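Local coordinates for geranyltranstransferase (IspA) (Helicobacter pylori, PDB 3LLW), which probably acts as a magnesium-dependent prenyltransferase of isoprenoid biosynthesis, at residues L55-L60 with E75-A80; A80-C85 with E133-A138; L229-D234 with K252-N257. All blocks are in the same frame, centred on the assembly; numbering follows the deposited sequence.

Interaction 1: residues L55-L60 with E75-A80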
ATOM      1  N   LEU A  55      -7.158  14.198 -14.466  1.00 46.61           N
ATOM      2  CA  LEU A  55      -7.809  13.184 -15.307  1.00 47.89           C
ATOM      3  C   LEU A  55      -9.003  12.566 -14.603  1.00 46.84           C
ATOM      4  O   LEU A  55     -10.035  12.342 -15.224  1.00 51.03           O
ATOM      5  CB  LEU A  55      -6.830  12.072 -15.678  1.00 52.69           C
ATOM      6  CG  LEU A  55      -5.740  12.357 -16.703  1.00 51.56           C
ATOM      7  CD1 LEU A  55      -4.638  11.314 -16.532  1.00 34.25           C
ATOM      8  CD2 LEU A  55      -6.338  12.315 -18.100  1.00 55.97           C
ATOM      9  N   PHE A  56      -8.834  12.281 -13.307  1.00 45.50           N
ATOM     10  CA  PHE A  56      -9.882  11.736 -12.453  1.00 41.69           C
ATOM     11  C   PHE A  56     -11.076  12.674 -12.428  1.00 45.96           C
ATOM     12  O   PHE A  56     -12.235  12.263 -12.652  1.00 36.52           O
ATOM     13  CB  PHE A  56      -9.348  11.522 -11.018  1.00 41.00           C
ATOM     14  CG  PHE A  56     -10.421  11.167 -10.013  1.00 44.41           C
ATOM     15  CD1 PHE A  56     -10.801  12.072  -9.033  1.00 37.35           C
ATOM     16  CD2 PHE A  56     -11.071   9.928 -10.066  1.00 43.24           C
ATOM     17  CE1 PHE A  56     -11.800  11.748  -8.108  1.00 48.46           C
ATOM     18  CE2 PHE A  56     -12.073   9.602  -9.144  1.00 36.98           C
ATOM     19  CZ  PHE A  56     -12.450  10.512  -8.180  1.00 34.95           C
ATOM     20  N   LEU A  57     -10.778  13.940 -12.153  1.00 38.17           N
ATOM     21  CA  LEU A  57     -11.801  14.980 -12.069  1.00 47.23           C
ATOM     22  C   LEU A  57     -12.437  15.341 -13.414  1.00 44.00           C
ATOM     23  O   LEU A  57     -13.592  15.725 -13.450  1.00 47.72           O
ATOM     24  CB  LEU A  57     -11.255  16.219 -11.373  1.00 44.40           C
ATOM     25  CG  LEU A  57     -10.975  16.077  -9.881  1.00 46.78           C
ATOM     26  CD1 LEU A  57     -10.122  17.260  -9.388  1.00 39.87           C
ATOM     27  CD2 LEU A  57     -12.287  15.989  -9.118  1.00 33.61           C
ATOM     28  N   ALA A  58     -11.700  15.181 -14.507  1.00 43.20           N
ATOM     29  CA  ALA A  58     -12.249  15.395 -15.843  1.00 44.36           C
ATOM     30  C   ALA A  58     -13.428  14.477 -16.117  1.00 44.07           C
ATOM     31  O   ALA A  58     -14.428  14.928 -16.630  1.00 45.72           O
ATOM     32  CB  ALA A  58     -11.190  15.203 -16.900  1.00 42.07           C
ATOM     33  N   VAL A  59     -13.295  13.203 -15.749  1.00 46.08           N
ATOM     34  CA  VAL A  59     -14.326  12.189 -15.972  1.00 44.77           C
ATOM     35  C   VAL A  59     -15.497  12.409 -15.024  1.00 49.37           C
ATOM     36  O   VAL A  59     -16.656  12.356 -15.418  1.00 53.21           O
ATOM     37  CB  VAL A  59     -13.761  10.755 -15.783  1.00 40.10           C
ATOM     38  CG1 VAL A  59     -14.768   9.694 -16.217  1.00 40.84           C
ATOM     39  CG2 VAL A  59     -12.506  10.576 -16.585  1.00 39.95           C
ATOM     40  N   LEU A  60     -15.172  12.678 -13.772  1.00 49.40           N
ATOM     41  CA  LEU A  60     -16.153  12.791 -12.720  1.00 47.33           C
ATOM     42  C   LEU A  60     -17.042  14.041 -12.802  1.00 53.97           C
ATOM     43  O   LEU A  60     -18.274  13.922 -12.752  1.00 56.87           O
ATOM     44  CB  LEU A  60     -15.431  12.710 -11.391  1.00 47.89           C
ATOM     45  CG  LEU A  60     -16.243  12.805 -10.123  1.00 48.51           C
ATOM     46  CD1 LEU A  60     -17.001  11.506  -9.863  1.00 43.59           C
ATOM     47  CD2 LEU A  60     -15.245  13.062  -9.066  1.00 54.11           C
ATOM     48  N   GLU A  75     -15.011  14.176  -0.533  1.00 46.21           N
ATOM     49  CA  GLU A  75     -14.806  12.756  -0.717  1.00 46.47           C
ATOM     50  C   GLU A  75     -14.125  12.448  -2.051  1.00 48.39           C
ATOM     51  O   GLU A  75     -13.252  11.579  -2.111  1.00 52.63           O
ATOM     52  CB  GLU A  75     -16.137  12.006  -0.614  1.00 47.01           C
ATOM     53  CG  GLU A  75     -16.940  12.316   0.647  1.00 61.16           C
ATOM     54  CD  GLU A  75     -16.096  12.272   1.918  1.00 71.09           C
ATOM     55  OE1 GLU A  75     -16.099  13.274   2.671  1.00 77.56           O
ATOM     56  OE2 GLU A  75     -15.421  11.248   2.158  1.00 61.79           O
ATOM     57  N   TYR A  76     -14.532  13.160  -3.106  1.00 43.59           N
ATOM     58  CA  TYR A  76     -13.913  13.049  -4.427  1.00 37.75           C
ATOM     59  C   TYR A  76     -12.456  13.556  -4.403  1.00 42.08           C
ATOM     60  O   TYR A  76     -11.580  13.016  -5.084  1.00 40.37           O
ATOM     61  CB  TYR A  76     -14.730  13.826  -5.451  1.00 40.16           C
ATOM     62  CG  TYR A  76     -16.137  13.291  -5.683  1.00 51.43           C
ATOM     63  CD1 TYR A  76     -16.379  11.923  -5.769  1.00 49.25           C
ATOM     64  CD2 TYR A  76     -17.217  14.162  -5.851  1.00 53.48           C
ATOM     65  CE1 TYR A  76     -17.661  11.427  -6.001  1.00 57.62           C
ATOM     66  CE2 TYR A  76     -18.508  13.679  -6.075  1.00 55.16           C
ATOM     67  CZ  TYR A  76     -18.717  12.307  -6.150  1.00 56.66           C
ATOM     68  OH  TYR A  76     -19.973  11.804  -6.372  1.00 62.77           O
ATOM     69  N   PHE A  77     -12.210  14.583  -3.602  1.00 34.92           N
ATOM     70  CA  PHE A  77     -10.874  15.130  -3.460  1.00 41.50           C
ATOM     71  C   PHE A  77      -9.965  14.124  -2.735  1.00 41.07           C
ATOM     72  O   PHE A  77      -8.838  13.935  -3.140  1.00 47.24           O
ATOM     73  CB  PHE A  77     -10.914  16.470  -2.728  1.00 38.40           C
ATOM     74  CG  PHE A  77     -11.365  17.630  -3.580  1.00 41.56           C
ATOM     75  CD1 PHE A  77     -11.574  17.490  -4.950  1.00 40.25           C
ATOM     76  CD2 PHE A  77     -11.527  18.892  -3.007  1.00 41.42           C
ATOM     77  CE1 PHE A  77     -11.977  18.567  -5.725  1.00 43.52           C
ATOM     78  CE2 PHE A  77     -11.916  19.984  -3.779  1.00 36.67           C
ATOM     79  CZ  PHE A  77     -12.140  19.822  -5.140  1.00 46.90           C
ATOM     80  N   LYS A  78     -10.488  13.462  -1.703  1.00 42.83           N
ATOM     81  CA  LYS A  78      -9.785  12.377  -1.012  1.00 44.85           C
ATOM     82  C   LYS A  78      -9.303  11.299  -1.987  1.00 45.74           C
ATOM     83  O   LYS A  78      -8.115  10.967  -2.004  1.00 41.18           O
ATOM     84  CB  LYS A  78     -10.691  11.742   0.038  1.00 42.98           C
ATOM     85  CG  LYS A  78     -10.759  12.490   1.351  1.00 45.12           C
ATOM     86  CD  LYS A  78     -11.840  11.864   2.207  1.00 58.59           C
ATOM     87  CE  LYS A  78     -12.132  12.672   3.463  1.00 70.43           C
ATOM     88  NZ  LYS A  78     -13.300  12.085   4.202  1.00 70.01           N
ATOM     89  N   ILE A  79     -10.227  10.791  -2.808  1.00 33.94           N
ATOM     90  CA  ILE A  79      -9.915   9.850  -3.877  1.00 34.41           C
ATOM     91  C   ILE A  79      -8.867  10.353  -4.868  1.00 39.06           C
ATOM     92  O   ILE A  79      -7.917   9.633  -5.205  1.00 43.94           O
ATOM     93  CB  ILE A  79     -11.180   9.466  -4.645  1.00 38.43           C
ATOM     94  CG1 ILE A  79     -12.178   8.796  -3.680  1.00 39.04           C
ATOM     95  CG2 ILE A  79     -10.812   8.595  -5.835  1.00 37.29           C
ATOM     96  CD1 ILE A  79     -13.583   8.616  -4.226  1.00 43.21           C
ATOM     97  N   ALA A  80      -9.038  11.589  -5.325  1.00 38.65           N
ATOM     98  CA  ALA A  80      -8.076  12.227  -6.212  1.00 38.06           C
ATOM     99  C   ALA A  80      -6.699  12.327  -5.538  1.00 35.31           C
ATOM    100  O   ALA A  80      -5.673  12.115  -6.188  1.00 38.08           O
ATOM    101  CB  ALA A  80      -8.575  13.613  -6.613  1.00 38.88           C
TER
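F56 and A80 mark the closest backbone approach between two helical segments that run roughly antiparallel: their CA atoms lie 6.5 Å apart, the short axes come within 10.4 Å, and the N-to-C directions differ by 143°. From there the segments diverge toward L60 and Y76, consistent with larger side chains there than at A80. F56 makes the largest share of the contact. With CG anti to the backbone N (chi1 171°), its ring extends across to the other helix, where its atom CZ meets I79 CG2 at 3.4 Å and its CD1 meets A80 CB at 3.6 Å; the I79 side chain runs at about a right angle to it. F56 CE1 also lies 3.3 Å from Y76 O, a carbonyl already engaged by A80 N within its helix. In the all-helical isoprenoid synthase fold, this joins helix 51-63 to helix 73-94, which runs on to the metal-binding D94. One turn beyond F56, L60 CD2 sits over one face of the Y76 ring, 3.8 Å from its centroid and 25° off the normal, a CH-pi contact displaced toward the rim. L57 CD2 approaches the F77 ring differently, at its edge and near its plane, with 4.3 Å to F77 CE1. Y69 of helix 66-71 touches L57, L60, Y76 and F77, and F18 of helix 6-23 packs on both L57 and A80.

Interaction 2: residues A80-C85 with E133-A138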
ATOM      1  N   ALA A  80      -9.038  11.589  -5.325  1.00 38.65           N
ATOM      2  CA  ALA A  80      -8.076  12.227  -6.212  1.00 38.06           C
ATOM      3  C   ALA A  80      -6.699  12.327  -5.538  1.00 35.31           C
ATOM      4  O   ALA A  80      -5.673  12.115  -6.188  1.00 38.08           O
ATOM      5  CB  ALA A  80      -8.575  13.613  -6.613  1.00 38.88           C
ATOM      6  N   LEU A  81      -6.705  12.629  -4.241  1.00 36.57           N
ATOM      7  CA  LEU A  81      -5.494  12.744  -3.421  1.00 41.61           C
ATOM      8  C   LEU A  81      -4.816  11.377  -3.237  1.00 45.48           C
ATOM      9  O   LEU A  81      -3.580  11.299  -3.176  1.00 46.11           O
ATOM     10  CB  LEU A  81      -5.810  13.384  -2.059  1.00 36.28           C
ATOM     11  CG  LEU A  81      -4.623  13.749  -1.146  1.00 42.33           C
ATOM     12  CD1 LEU A  81      -3.542  14.486  -1.900  1.00 34.13           C
ATOM     13  CD2 LEU A  81      -5.054  14.528   0.082  1.00 44.19           C
ATOM     14  N   SER A  82      -5.602  10.300  -3.201  1.00 39.41           N
ATOM     15  CA  SER A  82      -5.011   8.962  -3.057  1.00 39.57           C
ATOM     16  C   SER A  82      -4.180   8.599  -4.273  1.00 38.40           C
ATOM     17  O   SER A  82      -3.125   7.984  -4.140  1.00 45.48           O
ATOM     18  CB  SER A  82      -6.079   7.903  -2.844  1.00 41.58           C
ATOM     19  OG  SER A  82      -6.721   7.626  -4.059  1.00 43.60           O
ATOM     20  N   ILE A  83      -4.656   8.992  -5.453  1.00 39.85           N
ATOM     21  CA  ILE A  83      -3.916   8.803  -6.699  1.00 35.73           C
ATOM     22  C   ILE A  83      -2.615   9.631  -6.692  1.00 41.53           C
ATOM     23  O   ILE A  83      -1.565   9.149  -7.119  1.00 38.11           O
ATOM     24  CB  ILE A  83      -4.760   9.193  -7.917  1.00 38.50           C
ATOM     25  CG1 ILE A  83      -6.112   8.450  -7.903  1.00 46.01           C
ATOM     26  CG2 ILE A  83      -4.012   8.848  -9.197  1.00 44.56           C
ATOM     27  CD1 ILE A  83      -7.098   8.893  -8.987  1.00 38.21           C
ATOM     28  N   GLU A  84      -2.696  10.859  -6.184  1.00 35.45           N
ATOM     29  CA  GLU A  84      -1.542  11.744  -6.171  1.00 45.73           C
ATOM     30  C   GLU A  84      -0.475  11.205  -5.208  1.00 40.83           C
ATOM     31  O   GLU A  84       0.692  11.187  -5.554  1.00 43.52           O
ATOM     32  CB  GLU A  84      -1.977  13.194  -5.880  1.00 45.77           C
ATOM     33  CG  GLU A  84      -0.894  14.296  -6.024  1.00 44.70           C
ATOM     34  CD  GLU A  84      -0.272  14.446  -7.425  1.00 52.39           C
ATOM     35  OE1 GLU A  84      -0.855  13.974  -8.434  1.00 46.72           O
ATOM     36  OE2 GLU A  84       0.825  15.060  -7.507  1.00 48.53           O
ATOM     37  N   CYS A  85      -0.895  10.688  -4.050  1.00 43.66           N
ATOM     38  CA  CYS A  85       0.024  10.049  -3.086  1.00 42.89           C
ATOM     39  C   CYS A  85       0.779   8.835  -3.635  1.00 44.87           C
ATOM     40  O   CYS A  85       1.998   8.710  -3.428  1.00 43.74           O
ATOM     41  CB  CYS A  85      -0.712   9.668  -1.798  1.00 46.02           C
ATOM     42  SG  CYS A  85      -1.153  11.100  -0.818  1.00 49.61           S
ATOM     43  N   GLU A 133      -5.599   4.189   2.773  1.00 31.65           N
ATOM     44  CA  GLU A 133      -6.286   4.768   3.926  1.00 40.87           C
ATOM     45  C   GLU A 133      -7.195   5.905   3.501  1.00 43.38           C
ATOM     46  O   GLU A 133      -8.349   5.953   3.928  1.00 51.73           O
ATOM     47  CB  GLU A 133      -5.312   5.250   5.005  1.00 48.58           C
ATOM     48  CG  GLU A 133      -6.007   5.641   6.328  1.00 55.28           C
ATOM     49  CD  GLU A 133      -5.043   5.988   7.465  1.00 57.12           C
ATOM     50  OE1 GLU A 133      -3.840   6.248   7.208  1.00 59.38           O
ATOM     51  OE2 GLU A 133      -5.503   6.003   8.628  1.00 70.00           O
ATOM     52  N   LEU A 134      -6.693   6.784   2.636  1.00 37.25           N
ATOM     53  CA  LEU A 134      -7.497   7.883   2.085  1.00 40.15           C
ATOM     54  C   LEU A 134      -8.727   7.350   1.362  1.00 41.04           C
ATOM     55  O   LEU A 134      -9.844   7.801   1.613  1.00 44.11           O
ATOM     56  CB  LEU A 134      -6.682   8.755   1.121  1.00 40.14           C
ATOM     57  CG  LEU A 134      -5.721   9.816   1.680  1.00 47.75           C
ATOM     58  CD1 LEU A 134      -4.862  10.353   0.558  1.00 44.62           C
ATOM     59  CD2 LEU A 134      -6.448  10.971   2.414  1.00 41.84           C
ATOM     60  N   LEU A 135      -8.509   6.372   0.489  1.00 42.84           N
ATOM     61  CA  LEU A 135      -9.580   5.789  -0.334  1.00 45.15           C
ATOM     62  C   LEU A 135     -10.651   5.128   0.531  1.00 39.49           C
ATOM     63  O   LEU A 135     -11.830   5.402   0.369  1.00 51.25           O
ATOM     64  CB  LEU A 135      -8.964   4.781  -1.297  1.00 42.53           C
ATOM     65  CG  LEU A 135      -9.287   4.771  -2.781  1.00 52.23           C
ATOM     66  CD1 LEU A 135      -9.425   6.164  -3.296  1.00 54.74           C
ATOM     67  CD2 LEU A 135      -8.182   4.043  -3.532  1.00 46.69           C
ATOM     68  N   SER A 136     -10.220   4.303   1.486  1.00 43.51           N
ATOM     69  CA  SER A 136     -11.112   3.582   2.393  1.00 40.20           C
ATOM     70  C   SER A 136     -11.877   4.477   3.373  1.00 44.95           C
ATOM     71  O   SER A 136     -12.964   4.107   3.839  1.00 50.36           O
ATOM     72  CB  SER A 136     -10.368   2.463   3.131  1.00 35.17           C
ATOM     73  OG  SER A 136      -9.335   2.991   3.954  1.00 47.30           O
ATOM     74  N   ASN A 137     -11.337   5.658   3.657  1.00 47.03           N
ATOM     75  CA  ASN A 137     -12.043   6.645   4.482  1.00 48.04           C
ATOM     76  C   ASN A 137     -12.921   7.673   3.734  1.00 48.27           C
ATOM     77  O   ASN A 137     -13.595   8.491   4.362  1.00 54.06           O
ATOM     78  CB  ASN A 137     -11.060   7.338   5.424  1.00 47.08           C
ATOM     79  CG  ASN A 137     -10.684   6.456   6.604  1.00 54.73           C
ATOM     80  OD1 ASN A 137     -11.427   6.365   7.580  1.00 63.10           O
ATOM     81  ND2 ASN A 137      -9.539   5.785   6.510  1.00 49.75           N
ATOM     82  N   ALA A 138     -12.909   7.631   2.403  1.00 44.04           N
ATOM     83  CA  ALA A 138     -13.818   8.441   1.590  1.00 46.52           C
ATOM     84  C   ALA A 138     -15.254   7.922   1.715  1.00 49.06           C
ATOM     85  O   ALA A 138     -15.496   6.724   1.607  1.00 57.73           O
ATOM     86  CB  ALA A 138     -13.371   8.447   0.124  1.00 41.26           C
TER
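L134 lays its CD1 methyl against the helix that holds L81, S82 and C85, and this methyl makes contacts with all three residues. The two elements are the nearly antiparallel helices 73-94 and 117-137 of the all-helical isoprenoid synthase fold; their short axes approach to 8.7 Å with 168° between directions, and S82 and L134 have the nearest CA atoms. L134 CD1 lies 3.8 Å from L81 CG, where the two leucine side chains pass each other at a slant. The same methyl is 3.8 Å from S82 N and 4.0 Å from C85 SG, so it rests against backbone as well as side chains; its partners L81 and C85 lie one helical turn apart. S82 faces L134 and L135 with a small side chain, consistent with the close spacing of the axes. Its OG, at chi1 76°, lies between backbone N and carbonyl carbon and hydrogen-bonds to I79 O in the preceding turn. Turned back onto its own helix in this way, the hydroxyl still meets L135 CD1 at 3.2 Å, a tight contact of oxygen with a methyl. I149 and L152 of helix 142-156 pack on L135, while K150 of the second subunit packs on S136 and N137 on the outer side. E133 O accepts from N137 N at 3.0 Å and from N137 ND2 at 2.8 Å, the latter at an N-H...O angle of 163°, the two donors reaching it from opposite faces of the carbonyl plane.

Interaction 3: residues L229-D234 with K252-N257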
ATOM      1  N   LEU A 229       5.807  12.058 -25.665  1.00 52.39           N
ATOM      2  CA  LEU A 229       6.010  13.504 -25.516  1.00 54.42           C
ATOM      3  C   LEU A 229       6.990  13.855 -24.402  1.00 55.36           C
ATOM      4  O   LEU A 229       7.826  14.734 -24.577  1.00 54.78           O
ATOM      5  CB  LEU A 229       4.689  14.229 -25.286  1.00 51.74           C
ATOM      6  CG  LEU A 229       3.809  14.376 -26.518  1.00 53.80           C
ATOM      7  CD1 LEU A 229       2.433  14.778 -26.058  1.00 48.73           C
ATOM      8  CD2 LEU A 229       4.391  15.388 -27.492  1.00 47.05           C
ATOM      9  N   ASP A 230       6.897  13.158 -23.272  1.00 56.43           N
ATOM     10  CA  ASP A 230       7.823  13.368 -22.160  1.00 60.37           C
ATOM     11  C   ASP A 230       9.266  13.048 -22.561  1.00 59.65           C
ATOM     12  O   ASP A 230      10.184  13.799 -22.239  1.00 58.76           O
ATOM     13  CB  ASP A 230       7.394  12.548 -20.939  1.00 66.59           C
ATOM     14  CG  ASP A 230       7.737  13.232 -19.622  1.00 81.13           C
ATOM     15  OD1 ASP A 230       7.373  14.421 -19.445  1.00 87.39           O
ATOM     16  OD2 ASP A 230       8.363  12.578 -18.758  1.00 87.23           O
ATOM     17  N   ASP A 231       9.446  11.950 -23.297  1.00 64.92           N
ATOM     18  CA  ASP A 231      10.752  11.566 -23.858  1.00 65.44           C
ATOM     19  C   ASP A 231      11.354  12.645 -24.770  1.00 64.64           C
ATOM     20  O   ASP A 231      12.569  12.851 -24.774  1.00 65.37           O
ATOM     21  CB  ASP A 231      10.650  10.238 -24.628  1.00 67.56           C
ATOM     22  CG  ASP A 231      10.471   9.020 -23.709  1.00 74.50           C
ATOM     23  OD1 ASP A 231      10.533   9.178 -22.465  1.00 77.95           O
ATOM     24  OD2 ASP A 231      10.290   7.893 -24.247  1.00 62.42           O
ATOM     25  N   ILE A 232      10.500  13.331 -25.528  1.00 63.08           N
ATOM     26  CA  ILE A 232      10.939  14.376 -26.455  1.00 62.45           C
ATOM     27  C   ILE A 232      11.336  15.662 -25.713  1.00 66.08           C
ATOM     28  O   ILE A 232      12.280  16.344 -26.116  1.00 65.69           O
ATOM     29  CB  ILE A 232       9.872  14.632 -27.541  1.00 57.44           C
ATOM     30  CG1 ILE A 232       9.715  13.389 -28.414  1.00 59.90           C
ATOM     31  CG2 ILE A 232      10.231  15.809 -28.436  1.00 53.63           C
ATOM     32  CD1 ILE A 232       8.379  13.311 -29.098  1.00 43.21           C
ATOM     33  N   ILE A 233      10.634  15.964 -24.620  1.00 69.66           N
ATOM     34  CA  ILE A 233      10.934  17.136 -23.787  1.00 74.54           C
ATOM     35  C   ILE A 233      12.302  17.020 -23.073  1.00 79.18           C
ATOM     36  O   ILE A 233      12.987  18.023 -22.870  1.00 77.42           O
ATOM     37  CB  ILE A 233       9.780  17.451 -22.771  1.00 73.64           C
ATOM     38  CG1 ILE A 233       8.407  17.534 -23.460  1.00 69.21           C
ATOM     39  CG2 ILE A 233      10.034  18.749 -22.001  1.00 78.91           C
ATOM     40  CD1 ILE A 233       8.296  18.520 -24.622  1.00 73.07           C
ATOM     41  N   ASP A 234      12.705  15.795 -22.732  1.00 86.23           N
ATOM     42  CA  ASP A 234      14.002  15.532 -22.084  1.00 92.02           C
ATOM     43  C   ASP A 234      15.226  15.887 -22.936  1.00 94.91           C
ATOM     44  O   ASP A 234      16.278  16.229 -22.397  1.00 96.70           O
ATOM     45  CB  ASP A 234      14.105  14.065 -21.648  1.00 94.20           C
ATOM     46  CG  ASP A 234      13.108  13.696 -20.559  1.00 99.90           C
ATOM     47  OD1 ASP A 234      12.944  14.475 -19.594  1.00100.20           O
ATOM     48  OD2 ASP A 234      12.497  12.610 -20.664  1.00106.32           O
ATOM     49  N   LYS A 252      18.603   7.270 -21.243  1.00 95.28           N
ATOM     50  CA  LYS A 252      17.429   6.626 -20.648  1.00 87.05           C
ATOM     51  C   LYS A 252      16.766   5.639 -21.635  1.00 78.59           C
ATOM     52  O   LYS A 252      17.159   5.567 -22.804  1.00 75.97           O
ATOM     53  CB  LYS A 252      16.440   7.720 -20.218  1.00 90.58           C
ATOM     54  CG  LYS A 252      15.499   7.355 -19.067  1.00 96.34           C
ATOM     55  CD  LYS A 252      14.578   8.520 -18.715  1.00 94.71           C
ATOM     56  CE  LYS A 252      13.481   8.095 -17.742  1.00 98.89           C
ATOM     57  NZ  LYS A 252      12.386   7.328 -18.408  1.00 93.72           N
ATOM     58  N   ASN A 253      15.788   4.866 -21.154  1.00 66.91           N
ATOM     59  CA  ASN A 253      14.954   4.005 -22.002  1.00 59.02           C
ATOM     60  C   ASN A 253      13.870   4.842 -22.659  1.00 55.11           C
ATOM     61  O   ASN A 253      12.764   4.959 -22.131  1.00 58.47           O
ATOM     62  CB  ASN A 253      14.251   2.924 -21.185  1.00 47.39           C
ATOM     63  CG  ASN A 253      15.193   1.916 -20.585  1.00 48.01           C
ATOM     64  OD1 ASN A 253      15.171   1.705 -19.374  1.00 39.04           O
ATOM     65  ND2 ASN A 253      15.995   1.251 -21.422  1.00 35.89           N
ATOM     66  N   SER A 254      14.179   5.427 -23.804  1.00 53.47           N
ATOM     67  CA  SER A 254      13.262   6.376 -24.398  1.00 50.05           C
ATOM     68  C   SER A 254      13.064   6.158 -25.894  1.00 45.96           C
ATOM     69  O   SER A 254      13.882   5.528 -26.558  1.00 48.46           O
ATOM     70  CB  SER A 254      13.714   7.808 -24.074  1.00 44.23           C
ATOM     71  OG  SER A 254      14.177   8.499 -25.210  1.00 50.95           O
ATOM     72  N   PHE A 255      11.961   6.683 -26.414  1.00 50.68           N
ATOM     73  CA  PHE A 255      11.649   6.555 -27.831  1.00 51.73           C
ATOM     74  C   PHE A 255      12.543   7.402 -28.730  1.00 49.75           C
ATOM     75  O   PHE A 255      12.690   7.105 -29.906  1.00 49.50           O
ATOM     76  CB  PHE A 255      10.184   6.875 -28.080  1.00 52.48           C
ATOM     77  CG  PHE A 255       9.268   5.764 -27.703  1.00 53.46           C
ATOM     78  CD1 PHE A 255       9.073   4.689 -28.561  1.00 48.60           C
ATOM     79  CD2 PHE A 255       8.612   5.778 -26.485  1.00 56.88           C
ATOM     80  CE1 PHE A 255       8.234   3.648 -28.205  1.00 52.74           C
ATOM     81  CE2 PHE A 255       7.760   4.739 -26.132  1.00 59.82           C
ATOM     82  CZ  PHE A 255       7.577   3.679 -26.992  1.00 44.42           C
ATOM     83  N   VAL A 256      13.145   8.449 -28.174  1.00 49.25           N
ATOM     84  CA  VAL A 256      14.143   9.218 -28.908  1.00 51.45           C
ATOM     85  C   VAL A 256      15.405   8.374 -29.169  1.00 50.48           C
ATOM     86  O   VAL A 256      16.019   8.484 -30.224  1.00 57.79           O
ATOM     87  CB  VAL A 256      14.457  10.579 -28.219  1.00 55.23           C
ATOM     88  CG1 VAL A 256      15.497  11.384 -29.015  1.00 49.79           C
ATOM     89  CG2 VAL A 256      13.155  11.401 -28.038  1.00 42.39           C
ATOM     90  N   ASN A 257      15.763   7.504 -28.232  1.00 46.13           N
ATOM     91  CA  ASN A 257      16.899   6.607 -28.436  1.00 52.75           C
ATOM     92  C   ASN A 257      16.596   5.487 -29.414  1.00 53.59           C
ATOM     93  O   ASN A 257      17.422   5.174 -30.273  1.00 52.55           O
ATOM     94  CB  ASN A 257      17.392   6.025 -27.113  1.00 51.78           C
ATOM     95  CG  ASN A 257      18.108   7.048 -26.269  1.00 58.25           C
ATOM     96  OD1 ASN A 257      18.453   8.124 -26.750  1.00 63.78           O
ATOM     97  ND2 ASN A 257      18.337   6.720 -25.001  1.00 62.80           N
TER
HETATM   98  O   HOH W   1      15.008  10.946 -24.096  1.00 64.51           O
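D231 OD2 accepts the backbone N-H of F255 at 3.0 Å and 165°, the one direct hydrogen bond between these segments. D231 belongs to the sequence DDIID, which matches the second aspartate-rich DDxxD motif of the FPP/GGPP synthase family and lies on helix 209-236 of the all-helical isoprenoid synthase fold. In relatives that motif binds diphosphate through magnesium, so D231 is probably at the active-site rim. The bond is nearly straight at the hydrogen, yet the donor approaches from above the carboxylate plane, 39° out of it. With CG beside its own backbone N (chi1 -72°), the aspartate lies alongside S254 CB, and OD2 also reaches the edge of the F255 ring, 3.5 Å from CD2. F255 opens helix 255-259, so D231 OD2 meets a backbone N-H at the first turn of that helix. V256 CG2 packs nearby, 3.6 Å from D231 O and 4.0 Å from I232 CG1. Beside it, a water donates to D231 O at 3.2 Å and hydrogen-bonds to S254 OG at 2.8 Å. In the second shell, Q227 NE2 hydrogen-bonds to D231 OD1, one turn back on the same helix, so both carboxylate oxygens are engaged. N253 turns away from D231 and is held by F171 O at its ND2 and by H185 NE2 at its backbone O; its side chain lies about 9 Å from that of D100, a magnesium-binding residue with no ion in this chain. The new helix is capped by S254, whose OG accepts a weak bond from V256 N at 3.1 Å.

Overall arrangement
Interactions 1 and 2 form one buried region, their centres 10 Å apart: they share A80, use successive parts of helix 73-94, and touch at several points, including I79 CA with L135 CD1. Both join helix to helix without a hydrogen bond across, but aromatic rings fill the wider spacing in interaction 1, while one leucine methyl and a serine suit the closer axes of interaction 2. Interaction 3 lies beyond the chain's centre, 29 and 31 Å from the other two centres. Less deeply buried and partly hydrated, it joins a helix to a loop and the following helix start, through a carboxylate and backbone N-H, its N253 side chain about 9 Å from that of metal-binding D100.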